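Local coordinates for protein EvdMO1 (Micromonospora carbonacea, PDB 5T39) that probably serves as the S-adenosylmethionine-dependent methyltransferase domain of a bifunctional methyltransferase-oxidase in everninomicin biosynthesis, at residues 186-199 / 211-224. Numbering follows the deposited sequence.
Sequences LETLDGYSVKHVRE and VDVRWLDRASLFAA
The guanidinium of R214 is sandwiched: the imidazole of H196 stacks on one face, centres 3.9 Å apart and planes 22° off parallel, with NH2 over the ring toward its rim, while CD2 of L189 sits over the middle of the other, 3.4 Å from CZ. At its edge a water accepts from NE and donates to E187 OE2, and NH1 is hydrogen-bonded to the carbonyl oxygen of R157. At the H196 edge, where V213 O also lies near the ring plane, NE2 donates to D212 OD1 at 2.7 Å, nearly straight (169°), and OD1 accepts with its anti lone pair. With chi1 at -174°, CG of H196 points away from the backbone N, and the ring reaches over to the neighbouring strand. Replacing H196 with alanine would probably leave D212 OD1 without this donor and one face of the R214 guanidinium without its stacking partner. Beneath these side chains the strands pair antiparallel, with two-way backbone bonds at K195–W215 and V197–V213. Where the pairing ends, S193 N donates to S220 OG at 2.9 Å, and that hydroxyl donates to D217 OD1, which as N-cap also accepts from S220 N. Strands 187-189, 192-198 and 212-216 make a small antiparallel sheet beside the seven-stranded Rossmann-like sheet, L216 backbone-bonded to W180 of strand 172-180; helix 159-169 packs W160 against L189, Y192 and V194, and on helix 218-228 F222 touches I247 of strand 244-252.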
loop_
_atom_site.group_PDB
_atom_site.type_symbol
_atom_site.label_atom_id
_atom_site.label_comp_id
_atom_site.label_asym_id
_atom_site.label_seq_id
_atom_site.Cartn_x
_atom_site.Cartn_y
_atom_site.Cartn_z
ATOM N N LEU A 186 22.141 3.529 15.120
ATOM C CA LEU A 186 20.691 3.543 15.148
ATOM C C LEU A 186 20.189 3.601 16.584
ATOM O O LEU A 186 20.886 3.247 17.538
ATOM C CB LEU A 186 20.143 2.306 14.452
ATOM C CG LEU A 186 20.423 2.195 12.948
ATOM C CD1 LEU A 186 19.603 1.079 12.342
ATOM C CD2 LEU A 186 20.154 3.497 12.212
ATOM N N GLU A 187 18.960 4.079 16.724
ATOM C CA GLU A 187 18.269 4.099 17.998
ATOM C C GLU A 187 17.615 2.751 18.232
ATOM O O GLU A 187 17.640 1.871 17.371
ATOM C CB GLU A 187 17.246 5.230 18.015
ATOM C CG GLU A 187 17.852 6.620 18.058
ATOM C CD GLU A 187 16.870 7.679 17.610
ATOM O OE1 GLU A 187 17.271 8.574 16.842
ATOM O OE2 GLU A 187 15.687 7.605 18.007
ATOM N N THR A 188 17.006 2.594 19.400
ATOM C CA THR A 188 16.363 1.345 19.772
ATOM C C THR A 188 14.991 1.664 20.344
ATOM O O THR A 188 14.874 2.513 21.233
ATOM C CB THR A 188 17.209 0.571 20.797
ATOM O OG1 THR A 188 18.517 0.320 20.266
ATOM C CG2 THR A 188 16.573 -0.754 21.148
ATOM N N LEU A 189 13.957 1.009 19.820
ATOM C CA LEU A 189 12.605 1.175 20.331
ATOM C C LEU A 189 11.914 -0.177 20.243
ATOM O O LEU A 189 11.971 -0.839 19.202
ATOM C CB LEU A 189 11.840 2.255 19.555
ATOM C CG LEU A 189 10.460 2.623 20.097
ATOM C CD1 LEU A 189 10.523 3.114 21.534
ATOM C CD2 LEU A 189 9.802 3.675 19.201
ATOM N N ASP A 190 11.288 -0.604 21.339
ATOM C CA ASP A 190 10.747 -1.964 21.445
ATOM C C ASP A 190 11.771 -3.005 21.000
ATOM O O ASP A 190 11.439 -4.008 20.370
ATOM C CB ASP A 190 9.420 -2.154 20.709
ATOM C CG ASP A 190 8.782 -3.513 21.019
ATOM O OD1 ASP A 190 9.084 -4.070 22.103
ATOM O OD2 ASP A 190 8.013 -4.025 20.176
ATOM N N GLY A 191 13.034 -2.770 21.351
ATOM C CA GLY A 191 14.090 -3.693 21.014
ATOM C C GLY A 191 14.503 -3.729 19.559
ATOM O O GLY A 191 15.407 -4.497 19.216
ATOM N N TYR A 192 13.892 -2.929 18.696
ATOM C CA TYR A 192 14.226 -2.877 17.284
ATOM C C TYR A 192 15.199 -1.738 17.027
ATOM O O TYR A 192 15.117 -0.678 17.659
ATOM C CB TYR A 192 12.963 -2.657 16.452
ATOM C CG TYR A 192 11.952 -3.771 16.588
ATOM C CD1 TYR A 192 12.216 -5.043 16.096
ATOM C CD2 TYR A 192 10.729 -3.553 17.205
ATOM C CE1 TYR A 192 11.291 -6.059 16.222
ATOM C CE2 TYR A 192 9.798 -4.566 17.328
ATOM C CZ TYR A 192 10.097 -5.815 16.833
ATOM O OH TYR A 192 9.200 -6.853 16.929
ATOM N N SER A 193 16.126 -1.958 16.099
ATOM C CA SER A 193 17.056 -0.918 15.674
ATOM C C SER A 193 16.409 -0.070 14.591
ATOM O O SER A 193 15.960 -0.600 13.566
ATOM C CB SER A 193 18.353 -1.534 15.154
ATOM O OG SER A 193 19.010 -2.264 16.175
ATOM N N VAL A 194 16.367 1.245 14.830
ATOM C CA VAL A 194 15.561 2.164 14.044
ATOM C C VAL A 194 16.364 3.382 13.624
ATOM O O VAL A 194 17.156 3.930 14.401
ATOM C CB VAL A 194 14.281 2.596 14.795
ATOM C CG1 VAL A 194 13.386 1.404 15.012
ATOM C CG2 VAL A 194 14.598 3.279 16.121
ATOM N N LYS A 195 16.109 3.831 12.398
ATOM C CA LYS A 195 16.552 5.117 11.886
ATOM C C LYS A 195 15.353 6.047 11.984
ATOM O O LYS A 195 14.372 5.889 11.251
ATOM C CB LYS A 195 17.053 4.993 10.446
ATOM C CG LYS A 195 17.669 6.286 9.936
ATOM C CD LYS A 195 18.390 6.135 8.619
ATOM C CE LYS A 195 19.061 7.442 8.214
ATOM N NZ LYS A 195 19.926 8.007 9.292
ATOM N N HIS A 196 15.425 6.995 12.914
ATOM C CA HIS A 196 14.307 7.867 13.251
ATOM C C HIS A 196 14.541 9.210 12.590
ATOM O O HIS A 196 15.480 9.920 12.943
ATOM C CB HIS A 196 14.222 8.013 14.763
ATOM C CG HIS A 196 13.032 8.775 15.241
ATOM N ND1 HIS A 196 12.971 9.316 16.505
ATOM C CD2 HIS A 196 11.854 9.071 14.642
ATOM C CE1 HIS A 196 11.802 9.907 16.666
ATOM N NE2 HIS A 196 11.111 9.788 15.546
ATOM N N VAL A 197 13.704 9.549 11.617
ATOM C CA VAL A 197 13.923 10.731 10.801
ATOM C C VAL A 197 12.624 11.487 10.576
ATOM O O VAL A 197 11.521 10.948 10.692
ATOM C CB VAL A 197 14.594 10.407 9.449
ATOM C CG1 VAL A 197 15.961 9.791 9.659
ATOM C CG2 VAL A 197 13.732 9.491 8.618
ATOM N N ARG A 198 12.769 12.753 10.215
ATOM C CA ARG A 198 11.630 13.555 9.804
ATOM C C ARG A 198 11.058 12.996 8.507
ATOM O O ARG A 198 11.800 12.545 7.633
ATOM C CB ARG A 198 12.121 14.979 9.562
ATOM C CG ARG A 198 11.090 16.030 9.691
ATOM C CD ARG A 198 10.686 16.242 11.120
ATOM N NE ARG A 198 9.824 17.399 11.189
ATOM C CZ ARG A 198 9.186 17.786 12.279
ATOM N NH1 ARG A 198 9.327 17.099 13.402
ATOM N NH2 ARG A 198 8.415 18.864 12.237
ATOM N N GLU A 199 9.733 13.028 8.370
ATOM C CA GLU A 199 9.092 12.569 7.137
ATOM C C GLU A 199 9.306 13.612 6.053
ATOM O O GLU A 199 8.703 14.691 6.083
ATOM C CB GLU A 199 7.605 12.317 7.374
ATOM C CG GLU A 199 6.764 12.019 6.114
ATOM C CD GLU A 199 7.202 10.800 5.336
ATOM O OE1 GLU A 199 8.293 10.811 4.745
ATOM O OE2 GLU A 199 6.450 9.812 5.303
ATOM N N VAL A 211 4.825 13.595 11.827
ATOM C CA VAL A 211 5.952 14.424 11.407
ATOM C C VAL A 211 7.193 13.586 11.156
ATOM O O VAL A 211 8.113 14.040 10.465
ATOM C CB VAL A 211 6.262 15.542 12.431
ATOM C CG1 VAL A 211 5.084 16.494 12.566
ATOM C CG2 VAL A 211 6.664 14.957 13.788
ATOM N N ASP A 212 7.241 12.378 11.725
ATOM C CA ASP A 212 8.415 11.525 11.730
ATOM C C ASP A 212 8.050 10.123 11.258
ATOM O O ASP A 212 6.873 9.741 11.187
ATOM C CB ASP A 212 9.054 11.466 13.131
ATOM C CG ASP A 212 8.075 11.081 14.251
ATOM O OD1 ASP A 212 8.557 10.529 15.274
ATOM O OD2 ASP A 212 6.860 11.355 14.159
ATOM N N VAL A 213 9.095 9.367 10.918
ATOM C CA VAL A 213 8.991 7.960 10.558
ATOM C C VAL A 213 10.165 7.225 11.189
ATOM O O VAL A 213 11.160 7.828 11.588
ATOM C CB VAL A 213 8.995 7.741 9.024
ATOM C CG1 VAL A 213 7.849 8.466 8.379
ATOM C CG2 VAL A 213 10.317 8.170 8.390
ATOM N N ARG A 214 10.058 5.895 11.245
ATOM C CA ARG A 214 11.196 5.066 11.621
ATOM C C ARG A 214 11.402 3.991 10.574
ATOM O O ARG A 214 10.475 3.235 10.264
ATOM C CB ARG A 214 11.023 4.415 12.989
ATOM C CG ARG A 214 11.082 5.414 14.112
ATOM C CD ARG A 214 11.006 4.750 15.468
ATOM N NE ARG A 214 11.081 5.694 16.580
ATOM C CZ ARG A 214 10.047 6.350 17.077
ATOM N NH1 ARG A 214 8.845 6.211 16.553
ATOM N NH2 ARG A 214 10.221 7.183 18.094
ATOM N N TRP A 215 12.607 3.931 10.033
ATOM C CA TRP A 215 13.026 2.827 9.189
ATOM C C TRP A 215 13.701 1.779 10.060
ATOM O O TRP A 215 14.290 2.097 11.089
ATOM C CB TRP A 215 14.020 3.294 8.127
ATOM C CG TRP A 215 13.488 4.176 7.046
ATOM C CD1 TRP A 215 12.521 5.131 7.138
ATOM C CD2 TRP A 215 13.931 4.182 5.691
ATOM N NE1 TRP A 215 12.337 5.735 5.913
ATOM C CE2 TRP A 215 13.194 5.166 5.009
ATOM C CE3 TRP A 215 14.888 3.452 4.988
ATOM C CZ2 TRP A 215 13.379 5.430 3.654
ATOM C CZ3 TRP A 215 15.079 3.721 3.660
ATOM C CH2 TRP A 215 14.329 4.700 3.001
ATOM N N LEU A 216 13.638 0.526 9.629
ATOM C CA LEU A 216 14.269 -0.596 10.314
ATOM C C LEU A 216 15.542 -1.007 9.588
ATOM O O LEU A 216 15.641 -0.865 8.369
ATOM C CB LEU A 216 13.307 -1.782 10.349
ATOM C CG LEU A 216 12.058 -1.533 11.204
ATOM C CD1 LEU A 216 10.973 -2.538 10.919
ATOM C CD2 LEU A 216 12.383 -1.578 12.672
ATOM N N ASP A 217 16.517 -1.538 10.338
ATOM C CA ASP A 217 17.568 -2.301 9.671
ATOM C C ASP A 217 17.025 -3.676 9.280
ATOM O O ASP A 217 15.897 -4.035 9.609
ATOM C CB ASP A 217 18.871 -2.341 10.485
ATOM C CG ASP A 217 18.784 -3.135 11.775
ATOM O OD1 ASP A 217 17.716 -3.693 12.097
ATOM O OD2 ASP A 217 19.827 -3.188 12.486
ATOM N N ARG A 218 17.814 -4.440 8.528
ATOM C CA ARG A 218 17.285 -5.683 7.980
ATOM C C ARG A 218 16.927 -6.664 9.080
ATOM O O ARG A 218 15.867 -7.299 9.042
ATOM C CB ARG A 218 18.268 -6.328 7.002
ATOM C CG ARG A 218 17.582 -7.355 6.108
ATOM C CD ARG A 218 18.578 -8.074 5.214
ATOM N NE ARG A 218 17.933 -8.901 4.192
ATOM C CZ ARG A 218 17.469 -10.135 4.380
ATOM N NH1 ARG A 218 17.578 -10.741 5.560
ATOM N NH2 ARG A 218 16.915 -10.786 3.363
ATOM N N ALA A 219 17.817 -6.828 10.060
ATOM C CA ALA A 219 17.547 -7.783 11.122
ATOM C C ALA A 219 16.277 -7.406 11.869
ATOM O O ALA A 219 15.491 -8.274 12.250
ATOM C CB ALA A 219 18.729 -7.852 12.089
ATOM N N SER A 220 16.069 -6.113 12.104
ATOM C CA SER A 220 14.887 -5.699 12.844
ATOM C C SER A 220 13.624 -5.852 12.011
ATOM O O SER A 220 12.566 -6.151 12.566
ATOM C CB SER A 220 15.040 -4.264 13.339
ATOM O OG SER A 220 16.117 -4.168 14.252
ATOM N N LEU A 221 13.707 -5.646 10.694
ATOM C CA LEU A 221 12.562 -5.904 9.830
ATOM C C LEU A 221 12.149 -7.364 9.905
ATOM O O LEU A 221 10.963 -7.678 10.059
ATOM C CB LEU A 221 12.888 -5.500 8.393
ATOM C CG LEU A 221 11.818 -5.855 7.365
ATOM C CD1 LEU A 221 10.502 -5.155 7.667
ATOM C CD2 LEU A 221 12.309 -5.526 5.966
ATOM N N PHE A 222 13.115 -8.277 9.789
ATOM C CA PHE A 222 12.783 -9.696 9.847
ATOM C C PHE A 222 12.300 -10.086 11.237
ATOM O O PHE A 222 11.358 -10.878 11.361
ATOM C CB PHE A 222 13.958 -10.542 9.351
ATOM C CG PHE A 222 14.002 -10.646 7.856
ATOM C CD1 PHE A 222 13.642 -11.823 7.223
ATOM C CD2 PHE A 222 14.348 -9.564 7.068
ATOM C CE1 PHE A 222 13.644 -11.921 5.840
ATOM C CE2 PHE A 222 14.318 -9.649 5.685
ATOM C CZ PHE A 222 13.967 -10.837 5.073
ATOM N N ALA A 223 12.908 -9.530 12.290
ATOM C CA ALA A 223 12.414 -9.805 13.633
ATOM C C ALA A 223 10.988 -9.301 13.816
ATOM O O ALA A 223 10.161 -9.975 14.431
ATOM C CB ALA A 223 13.339 -9.188 14.681
ATOM N N ALA A 224 10.683 -8.111 13.288
ATOM C CA ALA A 224 9.337 -7.556 13.430
ATOM C C ALA A 224 8.309 -8.410 12.698
ATOM O O ALA A 224 7.195 -8.612 13.190
ATOM C CB ALA A 224 9.314 -6.122 12.910
HETATM O O HOH W 1 13.412 6.208 18.093
HETATM O O HOH W 2 7.607 16.135 8.619
#